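Local coordinates for probable E3 ubiquitin-protein ligase HERC1 (PDB 4QT6), which is probably an E3 ubiquitin ligase of the HECT class, whose SPRY domain, the part described here, probably serves to bind partner proteins, at residues 27-32 and 135-140; 41-46 and 104-109; 58-63 and 73-78. One frame throughout, in Å; residues are numbered along the deposited sequence. Where two conformers were deposited one is given.

Contact 1 of 3, residues 27-32 and 135-140; sequences YGLAST and ELYPCV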
# COMPACT_ATOMS: atom_id res chain seq x y z
N TYR A 27 -8.57 -2.79 -4.96
CA TYR A 27 -7.31 -3.11 -4.29
C TYR A 27 -6.61 -4.26 -4.99
O TYR A 27 -7.19 -5.00 -5.78
CB TYR A 27 -7.54 -3.49 -2.82
CG TYR A 27 -8.35 -4.76 -2.65
CD1 TYR A 27 -7.76 -6.00 -2.77
CD2 TYR A 27 -9.71 -4.70 -2.44
CE1 TYR A 27 -8.50 -7.16 -2.68
CE2 TYR A 27 -10.45 -5.85 -2.32
CZ TYR A 27 -9.86 -7.07 -2.46
OH TYR A 27 -10.59 -8.23 -2.34
N GLY A 28 -5.34 -4.40 -4.65
CA GLY A 28 -4.60 -5.60 -5.01
C GLY A 28 -3.49 -5.88 -4.01
O GLY A 28 -2.81 -4.97 -3.55
N LEU A 29 -3.36 -7.16 -3.69
CA LEU A 29 -2.31 -7.68 -2.82
C LEU A 29 -1.22 -8.41 -3.59
O LEU A 29 -1.46 -8.99 -4.66
CB LEU A 29 -2.88 -8.66 -1.79
CG LEU A 29 -3.56 -8.05 -0.55
CD1 LEU A 29 -4.72 -7.12 -0.87
CD2 LEU A 29 -4.01 -9.20 0.33
N ALA A 30 -0.04 -8.42 -2.99
CA ALA A 30 1.08 -9.17 -3.52
C ALA A 30 0.84 -10.67 -3.41
O ALA A 30 0.02 -11.14 -2.61
CB ALA A 30 2.36 -8.79 -2.81
N SER A 31 1.61 -11.43 -4.17
CA SER A 31 1.49 -12.87 -4.15
C SER A 31 1.86 -13.52 -2.82
O SER A 31 1.13 -14.42 -2.32
CB SER A 31 2.37 -13.45 -5.27
OG SER A 31 1.93 -13.01 -6.54
N THR A 32 2.95 -13.05 -2.23
CA THR A 32 3.54 -13.71 -1.07
C THR A 32 3.33 -12.92 0.22
O THR A 32 3.51 -11.71 0.25
CB THR A 32 5.08 -13.83 -1.23
OG1 THR A 32 5.40 -14.33 -2.54
CG2 THR A 32 5.68 -14.77 -0.18
N GLU A 135 -0.44 -12.90 9.33
CA GLU A 135 0.15 -12.90 7.99
C GLU A 135 -0.31 -11.65 7.25
O GLU A 135 -1.50 -11.32 7.25
CB GLU A 135 -0.26 -14.14 7.22
CG GLU A 135 0.31 -14.22 5.81
CD GLU A 135 0.41 -15.61 5.24
OE1 GLU A 135 -0.22 -16.54 5.76
OE2 GLU A 135 1.16 -15.77 4.25
N LEU A 136 0.63 -10.97 6.61
CA LEU A 136 0.33 -9.71 5.93
C LEU A 136 0.94 -9.68 4.55
O LEU A 136 2.01 -10.26 4.31
CB LEU A 136 0.78 -8.48 6.73
CG LEU A 136 -0.07 -8.20 7.97
CD1 LEU A 136 0.57 -7.14 8.85
CD2 LEU A 136 -1.47 -7.76 7.54
N TYR A 137 0.22 -9.04 3.64
CA TYR A 137 0.68 -8.93 2.25
C TYR A 137 0.84 -7.47 1.90
O TYR A 137 -0.03 -6.67 2.17
CB TYR A 137 -0.35 -9.51 1.27
CG TYR A 137 -0.68 -10.95 1.49
CD1 TYR A 137 -1.55 -11.34 2.52
CD2 TYR A 137 -0.13 -11.93 0.69
CE1 TYR A 137 -1.84 -12.67 2.74
CE2 TYR A 137 -0.42 -13.26 0.92
CZ TYR A 137 -1.29 -13.61 1.93
OH TYR A 137 -1.56 -14.96 2.11
N PRO A 138 1.95 -7.11 1.25
CA PRO A 138 2.01 -5.80 0.58
C PRO A 138 0.76 -5.55 -0.27
O PRO A 138 0.25 -6.47 -0.91
CB PRO A 138 3.27 -5.90 -0.28
CG PRO A 138 4.12 -6.88 0.44
CD PRO A 138 3.20 -7.89 1.04
N CYS A 139 0.24 -4.33 -0.23
CA CYS A 139 -0.98 -3.99 -0.97
C CYS A 139 -1.04 -2.56 -1.42
O CYS A 139 -0.35 -1.70 -0.91
CB CYS A 139 -2.23 -4.26 -0.14
SG CYS A 139 -2.51 -3.13 1.22
N VAL A 140 -1.93 -2.35 -2.38
CA VAL A 140 -2.26 -1.05 -2.92
C VAL A 140 -3.77 -1.00 -2.96
O VAL A 140 -4.41 -2.00 -3.27
CB VAL A 140 -1.66 -0.90 -4.34
CG1 VAL A 140 -2.12 0.38 -5.00
CG2 VAL A 140 -0.15 -0.97 -4.28

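Contact 2 of 3, residues 41-46 and 104-109; sequences WKFYIV and ITCVLD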
# COMPACT_ATOMS: atom_id res chain seq x y z
N TRP A 41 10.46 -3.57 1.26
CA TRP A 41 10.27 -3.48 -0.19
C TRP A 41 9.90 -2.04 -0.54
O TRP A 41 9.78 -1.18 0.35
CB TRP A 41 9.20 -4.47 -0.68
CG TRP A 41 7.83 -4.04 -0.32
CD1 TRP A 41 6.93 -3.43 -1.14
CD2 TRP A 41 7.18 -4.18 0.95
NE1 TRP A 41 5.79 -3.17 -0.47
CE2 TRP A 41 5.90 -3.64 0.81
CE3 TRP A 41 7.56 -4.74 2.18
CZ2 TRP A 41 4.97 -3.59 1.86
CZ3 TRP A 41 6.65 -4.68 3.24
CH2 TRP A 41 5.36 -4.11 3.07
N LYS A 42 9.71 -1.76 -1.83
CA LYS A 42 9.29 -0.45 -2.27
C LYS A 42 8.08 -0.50 -3.19
O LYS A 42 7.87 -1.47 -3.89
CB LYS A 42 10.43 0.30 -2.98
CG LYS A 42 11.63 0.55 -2.11
CD LYS A 42 12.70 1.31 -2.85
CE LYS A 42 13.85 1.66 -1.93
NZ LYS A 42 15.02 2.13 -2.72
N PHE A 43 7.25 0.53 -3.10
CA PHE A 43 6.28 0.82 -4.14
C PHE A 43 6.76 2.00 -4.94
O PHE A 43 7.31 2.94 -4.37
CB PHE A 43 4.92 1.14 -3.54
CG PHE A 43 4.20 -0.05 -2.97
CD1 PHE A 43 3.80 -1.08 -3.80
CD2 PHE A 43 3.87 -0.10 -1.64
CE1 PHE A 43 3.11 -2.17 -3.29
CE2 PHE A 43 3.17 -1.19 -1.13
CZ PHE A 43 2.77 -2.19 -1.96
N TYR A 44 6.56 1.94 -6.26
CA TYR A 44 6.92 3.04 -7.15
C TYR A 44 5.63 3.47 -7.85
O TYR A 44 4.89 2.64 -8.41
CB TYR A 44 7.97 2.59 -8.16
CG TYR A 44 8.25 3.63 -9.19
CD1 TYR A 44 8.95 4.78 -8.86
CD2 TYR A 44 7.79 3.48 -10.49
CE1 TYR A 44 9.21 5.76 -9.82
CE2 TYR A 44 8.03 4.46 -11.45
CZ TYR A 44 8.75 5.59 -11.09
OH TYR A 44 9.03 6.56 -12.04
N ILE A 45 5.34 4.77 -7.78
CA ILE A 45 4.09 5.28 -8.33
C ILE A 45 4.26 5.57 -9.83
O ILE A 45 4.85 6.58 -10.25
CB ILE A 45 3.54 6.52 -7.57
CG1 ILE A 45 3.58 6.32 -6.04
CG2 ILE A 45 2.15 6.85 -8.05
CD1 ILE A 45 2.80 5.14 -5.52
N VAL A 46 3.75 4.65 -10.64
CA VAL A 46 3.95 4.72 -12.10
C VAL A 46 3.10 5.82 -12.73
O VAL A 46 3.56 6.58 -13.61
CB VAL A 46 3.67 3.36 -12.77
CG1 VAL A 46 3.67 3.49 -14.27
CG2 VAL A 46 4.72 2.32 -12.37
N ILE A 104 8.09 4.67 -2.30
CA ILE A 104 7.79 4.54 -0.86
C ILE A 104 8.42 3.24 -0.40
O ILE A 104 8.04 2.17 -0.83
CB ILE A 104 6.27 4.57 -0.56
CG1 ILE A 104 5.64 5.89 -1.02
CG2 ILE A 104 6.00 4.30 0.93
CD1 ILE A 104 6.23 7.12 -0.35
N THR A 105 9.40 3.34 0.48
CA THR A 105 9.95 2.18 1.16
C THR A 105 9.01 1.77 2.27
O THR A 105 8.56 2.62 3.06
CB THR A 105 11.33 2.50 1.77
OG1 THR A 105 12.22 2.94 0.73
CG2 THR A 105 11.91 1.29 2.48
N CYS A 106 8.72 0.48 2.35
CA CYS A 106 7.86 -0.07 3.37
C CYS A 106 8.68 -1.06 4.17
O CYS A 106 9.39 -1.89 3.59
CB CYS A 106 6.67 -0.80 2.74
SG CYS A 106 5.75 0.21 1.53
N VAL A 107 8.61 -0.96 5.49
CA VAL A 107 9.26 -1.90 6.37
C VAL A 107 8.21 -2.55 7.26
O VAL A 107 7.57 -1.85 8.05
CB VAL A 107 10.32 -1.22 7.28
CG1 VAL A 107 11.03 -2.28 8.10
CG2 VAL A 107 11.33 -0.47 6.43
N LEU A 108 8.00 -3.84 7.06
CA LEU A 108 7.06 -4.61 7.84
C LEU A 108 7.85 -5.48 8.80
O LEU A 108 8.49 -6.46 8.40
CB LEU A 108 6.17 -5.48 6.93
CG LEU A 108 5.22 -6.41 7.64
CD1 LEU A 108 4.23 -5.64 8.52
CD2 LEU A 108 4.53 -7.32 6.63
N ASP A 109 7.78 -5.11 10.08
CA ASP A 109 8.55 -5.78 11.13
C ASP A 109 7.59 -6.59 11.98
O ASP A 109 6.91 -6.06 12.87
CB ASP A 109 9.32 -4.73 11.95
CG ASP A 109 10.31 -5.36 12.92
OD1 ASP A 109 10.12 -6.53 13.28
OD2 ASP A 109 11.28 -4.67 13.30

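Contact 3 of 3, residues 58-63 and 73-78; sequences GVSRWP and SDMWLY. With ARF (formamide), chain C.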
# COMPACT_ATOMS: atom_id res chain seq x y z
N GLY A 58 0.32 -0.00 1.40
CA GLY A 58 0.55 -0.51 2.74
C GLY A 58 0.56 -2.01 2.76
O GLY A 58 1.18 -2.65 1.90
N VAL A 59 -0.07 -2.58 3.78
CA VAL A 59 -0.21 -4.03 3.92
C VAL A 59 -1.65 -4.41 4.28
O VAL A 59 -2.40 -3.57 4.80
CB VAL A 59 0.77 -4.60 4.98
CG1 VAL A 59 2.20 -4.48 4.49
CG2 VAL A 59 0.58 -3.92 6.32
N SER A 60 -2.01 -5.64 3.96
CA SER A 60 -3.37 -6.15 4.15
C SER A 60 -3.37 -7.59 4.62
O SER A 60 -2.53 -8.41 4.22
CB SER A 60 -4.15 -6.08 2.85
OG SER A 60 -5.51 -6.44 3.04
N ARG A 61 -4.40 -7.90 5.41
CA ARG A 61 -4.83 -9.27 5.63
C ARG A 61 -5.48 -9.84 4.40
O ARG A 61 -5.95 -9.09 3.52
CB ARG A 61 -5.88 -9.29 6.75
CG ARG A 61 -5.34 -8.94 8.10
CD ARG A 61 -6.47 -8.98 9.11
NE ARG A 61 -5.93 -9.02 10.46
CZ ARG A 61 -5.85 -8.00 11.30
NH1 ARG A 61 -6.29 -6.77 11.01
NH2 ARG A 61 -5.34 -8.22 12.50
N TRP A 62 -5.57 -11.16 4.35
CA TRP A 62 -6.36 -11.85 3.34
C TRP A 62 -7.19 -12.93 4.03
O TRP A 62 -6.62 -13.69 4.81
CB TRP A 62 -5.46 -12.47 2.29
CG TRP A 62 -6.22 -13.12 1.19
CD1 TRP A 62 -6.34 -14.45 0.95
CD2 TRP A 62 -6.98 -12.45 0.18
NE1 TRP A 62 -7.14 -14.66 -0.15
CE2 TRP A 62 -7.54 -13.45 -0.64
CE3 TRP A 62 -7.23 -11.12 -0.12
CZ2 TRP A 62 -8.34 -13.15 -1.73
CZ3 TRP A 62 -8.02 -10.82 -1.20
CH2 TRP A 62 -8.55 -11.83 -2.00
N PRO A 63 -8.50 -13.03 3.77
CA PRO A 63 -9.28 -12.22 2.83
C PRO A 63 -9.55 -10.79 3.28
O PRO A 63 -9.36 -10.45 4.44
CB PRO A 63 -10.62 -12.99 2.75
CG PRO A 63 -10.72 -13.65 4.07
CD PRO A 63 -9.32 -14.09 4.39
N SER A 73 -9.94 -2.15 9.11
CA SER A 73 -8.96 -2.78 10.01
C SER A 73 -8.29 -3.99 9.35
O SER A 73 -7.46 -4.65 9.97
CB SER A 73 -9.66 -3.20 11.31
OG SER A 73 -10.04 -2.02 12.04
N ASP A 74 -8.64 -4.27 8.09
CA ASP A 74 -7.97 -5.34 7.34
C ASP A 74 -6.64 -4.86 6.77
O ASP A 74 -5.75 -5.68 6.53
CB ASP A 74 -8.85 -5.86 6.21
CG ASP A 74 -9.98 -6.73 6.70
OD1 ASP A 74 -9.84 -7.35 7.79
OD2 ASP A 74 -10.99 -6.79 5.98
N MSE A 75 -6.53 -3.55 6.57
CA MSE A 75 -5.37 -2.92 5.94
C MSE A 75 -4.76 -1.87 6.83
O MSE A 75 -5.42 -1.29 7.71
CB MSE A 75 -5.74 -2.30 4.59
CG MSE A 75 -6.54 -3.27 3.73
SE MSE A 75 -6.88 -2.44 1.97
CE MSE A 75 -7.08 -4.12 0.98
N TRP A 76 -3.50 -1.61 6.59
CA TRP A 76 -2.76 -0.52 7.20
C TRP A 76 -2.26 0.32 6.03
O TRP A 76 -1.46 -0.16 5.21
CB TRP A 76 -1.56 -1.05 7.99
CG TRP A 76 -1.84 -1.65 9.34
CD1 TRP A 76 -1.61 -1.05 10.55
CD2 TRP A 76 -2.34 -2.96 9.64
NE1 TRP A 76 -1.97 -1.89 11.56
CE2 TRP A 76 -2.39 -3.08 11.05
CE3 TRP A 76 -2.77 -4.04 8.86
CZ2 TRP A 76 -2.85 -4.23 11.68
CZ3 TRP A 76 -3.22 -5.19 9.50
CH2 TRP A 76 -3.24 -5.27 10.90
N LEU A 77 -2.74 1.55 5.91
CA LEU A 77 -2.61 2.28 4.66
C LEU A 77 -2.00 3.66 4.83
O LEU A 77 -2.19 4.33 5.85
CB LEU A 77 -3.96 2.41 3.98
CG LEU A 77 -4.62 1.12 3.55
CD1 LEU A 77 -6.05 1.37 3.09
CD2 LEU A 77 -3.81 0.44 2.45
N TYR A 78 -1.33 4.09 3.77
CA TYR A 78 -0.62 5.36 3.69
C TYR A 78 -1.07 6.03 2.39
O TYR A 78 -0.94 5.49 1.28
CB TYR A 78 0.90 5.08 3.77
CG TYR A 78 1.90 6.19 3.56
CD1 TYR A 78 1.61 7.49 3.95
CD2 TYR A 78 3.18 5.91 3.07
CE1 TYR A 78 2.55 8.50 3.75
CE2 TYR A 78 4.12 6.91 2.89
CZ TYR A 78 3.81 8.21 3.26
OH TYR A 78 4.76 9.20 3.06
N ARF C . 7.12 8.87 4.70
C ARF C . 7.77 9.80 5.41
O ARF C . 7.32 10.94 5.46

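Contact 1 of 3, residues 27-32 and 135-140
Leu29 and Tyr137 meet at about a right angle where strand 27-30 runs antiparallel to strand 137-140. The leucine turns its branched end toward the root of the tyrosine: CD2 lies 3.8 Å from Tyr137 CB and also touches CG and CD1 of that ring. The first torsion (chi1 -80°) sets Leu29 CG against the opposite strand, and the second (chi2 58°) divides the methyls, CD2 going to Tyr137 and CD1 to Cys139 CB at 3.9 Å, so one leucine spans two residues that lie on the same face of the sheet. Tyr137 has its own CG beside the backbone N (chi1 -59°), which swings the ring past the end of the opposite strand. There CD2 of Tyr137 approaches Ala30 O at 3.4 Å, and its CE2 has Ser31 O at the ring edge, 3.8 Å away. On the other face, Ala30 CB touches Pro138 CB at 3.9 Å. Pro138 CD rests near Thr32 O.

Three backbone bonds hold the register. Gly28 and Val140 exchange a pair, Gly28 N to Val140 O at 2.9 Å and Val140 N to Gly28 O at 3.0 Å; Ala30 N then donates to Pro138 O, also at 2.9 Å. Between them Leu29 and Cys139 form the non-hydrogen-bonded pair.

The two strands lie inside a six-stranded antiparallel sheet of the SPRY beta-sandwich. Strand 2-8 flanks the first, with Lys6 NZ bonding Ser31 O, and strand 55-60 flanks the second, its Ser60 touching both Leu29 and Cys139. Behind Pro138 and Val140 stands strand 38-47 of the facing sheet, which presents Trp41 and Phe43.

Contact 2 of 3, residues 41-46 and 104-109
Part of the hydrophobic core of the SPRY beta-sandwich is built here, where strands 41-46 and 104-109 pair antiparallel and turn Trp41, Phe43, Ile104 and Cys106 to one face. Cys106 lies over the indole and beside Phe43. Its CB lies over one face of the Trp41 indole, 3.5 Å from the centroid of the six-membered ring and 15° off the normal, a CH-pi contact. Cys106 SG, anti to the carbonyl carbon (chi1 -53°), swings on toward Phe43 and comes within 3.7 Å of CD2 on that ring, making oblique sulfur-aromatic contacts with both side chains. Leu108 meets the indole differently: its CB stands at the rim, in the ring plane, 3.8 Å from Trp41 CZ3. In turn Trp41 NE1 lies above one face of Phe43, offset toward the rim.

Across the sheet, Lys42 and Thr105 run side by side, with Lys42 CE 3.4 Å from Thr105 OG1; the extended lysine carries NZ on to Met158 O. Two reciprocal backbone pairs fix the register, among them Cys106 N to Trp41 O at 2.8 Å and Ile104 N to Phe43 O at 2.8 Å.

Both strands are interior to a seven-stranded sheet: 150-154 borders 38-47, with Ile153 against Trp41 and Phe43, and 114-119 borders 103-109, its Phe117 touching Ile104 and Cys106.

Contact 3 of 3, residues 58-63 and 73-78
Arg61 reaches across from the end of strand 58-60 to the chain leading into strand 75-78. Its CB and CG both pass Asp74 O at 3.6 Å, the same oxygen that accepts Arg61 N in a nearly straight backbone bond of 2.8 Å. CD comes to 4.0 Å from Asp74 OD1. The chain stays extended from CG to NE, bringing the guanidinium across the end of the Trp76 ring, planes 40° apart, with Trp76 CH2 over one guanidinium face, 3.4 Å from Arg61 NH1 and 3.8 Å from Arg61 CZ. That same NH1 has Ser73 O beside it, near the guanidinium plane, while NH2 forms a salt bridge with Asp132. OD2 of Asp74 accepts from the backbone N of His65 and of Asp66.

Farther along, Val59 and Trp76 exchange two backbone bonds, and Val59 CG2 touches Trp76 CB. On the opposite face Ser60 OG, anti to its own N (chi1 -174°), touches selenomethionine Met75 at CG and bonds Arg61 O at 2.7 Å. Gly58 has its CA 3.2 Å from Trp76 O, on the side where a CB would collide with that oxygen. Beyond the pairing, Tyr78 OH accepts a hydrogen bond from formamide N at 2.9 Å; Ser96 and Phe117 also line that pocket.

Strands 55-60 and 75-79, consecutive in the chain and joined by a long loop, are antiparallel neighbours in the six-stranded sheet of this SPRY (B30.2) beta-sandwich.

Overall arrangement
The three contacts are nested along the chain: contact 3 lies inside the loop closed by contact 2, and contact 2 inside that closed by contact 1. Contacts 1 and 3, with centres about 8 Å apart, share the six-stranded sheet, where strands 137-142 and 55-60 are neighbours and Cys139 N meets Gly58 O at 2.9 Å. Contact 2 belongs to the seven-stranded sheet, its centre about 12 Å from that of contact 1 and 14 Å from that of contact 3. Side chains of the two sheets meet between them: Trp41 CH2 reaches Val59 CG1 at 3.5 Å. Contacts 1 and 2 join strands far apart in sequence, contact 3 two consecutive strands, and the sheets close into one compact beta-sandwich.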